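TetR family transcriptional regulator (Streptomyces coelicolor, PDB 6SRN) probably acts as a DNA-binding transcription factor in the control of antibiotic production, and binds a furan-type bacterial hormone in its ligand-binding domain. Local coordinates at residues 169-172 and 173-177. Residues are numbered along the deposited sequence; the frame is centred on the assembly and turned at random.
Sequences DPAA and AARSL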
ATOM      1  N   ASP A 169       2.892  -5.676  21.777  1.00 12.55           N
ATOM      2  CA  ASP A 169       3.126  -4.269  22.061  1.00 12.25           C
ATOM      3  C   ASP A 169       2.061  -3.439  21.374  1.00 10.88           C
ATOM      4  O   ASP A 169       1.894  -3.539  20.133  1.00 10.49           O
ATOM      5  CB  ASP A 169       4.478  -3.829  21.549  1.00 14.36           C
ATOM      6  CG  ASP A 169       4.723  -2.382  21.844  1.00 16.00           C
ATOM      7  OD1 ASP A 169       4.837  -2.029  23.047  1.00 22.22           O
ATOM      8  OD2 ASP A 169       4.775  -1.594  20.912  1.00 21.68           O
ATOM      9  N   PRO A 170       1.330  -2.594  22.117  1.00  9.59           N
ATOM     10  CA  PRO A 170       0.300  -1.744  21.491  1.00  9.12           C
ATOM     11  C   PRO A 170       0.783  -0.871  20.322  1.00  8.86           C
ATOM     12  O   PRO A 170       0.030  -0.737  19.326  1.00  8.00           O
ATOM     13  CB  PRO A 170      -0.208  -0.868  22.633  1.00  9.64           C
ATOM     14  CG  PRO A 170       0.098  -1.648  23.820  1.00  9.94           C
ATOM     15  CD  PRO A 170       1.307  -2.471  23.585  1.00  9.69           C
ATOM     16  N   ALA A 171       1.984  -0.271  20.422  1.00  8.81           N
ATOM     17  CA  ALA A 171       2.477   0.609  19.359  1.00  8.37           C
ATOM     18  C   ALA A 171       2.741  -0.235  18.116  1.00  7.86           C
ATOM     19  O   ALA A 171       2.420   0.157  16.986  1.00  8.04           O
ATOM     20  CB  ALA A 171       3.743   1.300  19.805  1.00  8.33           C
ATOM     21  N   ALA A 172       3.277  -1.430  18.319  1.00  7.26           N
ATOM     22  CA  ALA A 172       3.530  -2.322  17.208  1.00  6.86           C
ATOM     23  C   ALA A 172       2.253  -2.807  16.562  1.00  6.55           C
ATOM     24  O   ALA A 172       2.178  -2.882  15.347  1.00  6.60           O
ATOM     25  CB  ALA A 172       4.356  -3.478  17.663  1.00  6.82           C
ATOM     26  N   ALA A 173       1.255  -3.120  17.361  1.00  6.09           N
ATOM     27  CA  ALA A 173      -0.050  -3.529  16.864  1.00  5.95           C
ATOM     28  C   ALA A 173      -0.711  -2.413  16.062  1.00  5.88           C
ATOM     29  O   ALA A 173      -1.316  -2.689  15.025  1.00  5.94           O
ATOM     30  CB  ALA A 173      -0.931  -3.976  18.002  1.00  6.33           C
ATOM     31  N   ALA A 174      -0.571  -1.178  16.501  1.00  5.77           N
ATOM     32  CA  ALA A 174      -1.167  -0.056  15.814  1.00  5.54           C
ATOM     33  C   ALA A 174      -0.468   0.064  14.453  1.00  5.57           C
ATOM     34  O   ALA A 174      -1.120   0.234  13.441  1.00  5.82           O
ATOM     35  CB  ALA A 174      -0.992   1.224  16.608  1.00  5.74           C
ATOM     36  N   ARG A 175       0.860   0.071  14.436  1.00  5.71           N
ATOM     37  CA  ARG A 175       1.555   0.124  13.155  1.00  6.28           C
ATOM     38  C   ARG A 175       1.164  -0.990  12.206  1.00  6.69           C
ATOM     39  O   ARG A 175       0.945  -0.760  11.008  1.00  6.78           O
ATOM     40  CB  ARG A 175       3.064   0.084  13.343  1.00  6.70           C
ATOM     41  CG  ARG A 175       3.680   1.346  13.920  1.00  7.18           C
ATOM     42  CD  ARG A 175       5.185   1.229  13.986  1.00  7.39           C
ATOM     43  NE  ARG A 175       5.715   0.206  14.886  1.00  7.23           N
ATOM     44  CZ  ARG A 175       6.080   0.423  16.154  1.00  7.55           C
ATOM     45  NH1 ARG A 175       5.870   1.603  16.740  1.00  8.00           N
ATOM     46  NH2 ARG A 175       6.586  -0.565  16.831  1.00  7.49           N
ATOM     47  N   SER A 176       1.106  -2.206  12.717  1.00  6.69           N
ATOM     48  CA  SER A 176       0.800  -3.395  11.891  1.00  7.00           C
ATOM     49  C   SER A 176      -0.607  -3.281  11.303  1.00  6.30           C
ATOM     50  O   SER A 176      -0.865  -3.620  10.145  1.00  6.79           O
ATOM     51  CB  SER A 176       0.954  -4.677  12.673  1.00  7.36           C
ATOM     52  OG  SER A 176       2.328  -4.875  13.095  1.00  8.73           O
ATOM     53  N   LEU A 177      -1.540  -2.895  12.146  1.00  6.22           N
ATOM     54  CA  LEU A 177      -2.932  -2.746  11.703  1.00  5.93           C
ATOM     55  C   LEU A 177      -3.081  -1.684  10.611  1.00  5.74           C
ATOM     56  O   LEU A 177      -3.737  -1.859   9.569  1.00  5.82           O
ATOM     57  CB  LEU A 177      -3.852  -2.402  12.852  1.00  6.22           C
ATOM     58  CG  LEU A 177      -4.277  -3.597  13.704  1.00  6.10           C
ATOM     59  CD1 LEU A 177      -4.860  -3.051  15.016  1.00  6.43           C
ATOM     60  CD2 LEU A 177      -5.226  -4.548  13.000  1.00  5.88           C
TER
HETATM   61  O   HOH W   1       7.064  -0.891  19.692  1.00 32.49           O
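Arg175 folds back over the first turn of its own helix, laying its guanidinium above the backbone of Ala171 and Ala172 and reaching toward Asp169, the N-cap residue. The chain leaves with CG beside the backbone N and bends at chi3 (-65°), which turns the flat group back toward the N-terminus. One face then lies over Ala171 O, which sits beneath its centre, while Ala172 N lies under the same face nearer the rim. The methyl groups complete this seat: Ala171 CB meets Arg175 NH1 at 3.7 Å, and Ala172 CB approaches Arg175 NH2 at 3.8 Å.

Asp169 illustrates how an N-cap works. Its OD2 accepts from Ala172 N at 3.0 Å, on the anti side and 27° out of the carboxylate plane; chi1 of -180° carries the carboxylate round to this amide of the first turn. The two opposite charges meet through water rather than directly. A water molecule donates to Asp169 OD2 at 2.7 Å and accepts from Arg175 NH2 at 2.9 Å, lying at the guanidinium edge, in its plane. Asp169 OD2 itself stands well out of that plane, 4.6 Å from Arg175 NH2, so the carboxylate and guanidinium form no salt bridge. The negative cap would also be expected to interact favourably with the helix dipole. Beneath, regular i to i+4 bonds begin with Ala173 N to Asp169 O at 2.9 Å and run on to Ser176 N with Ala172 O.

This capped turn opens helix 170-192 of the TetR-type C-terminal domain. Pro170, Ala171 and Ala174 pack on helix 145-161, Ala173 and Leu177 on helix 197-212, and Arg175 NE forms a salt bridge to Glu203 of the second subunit, bringing the turn into the dimer interface.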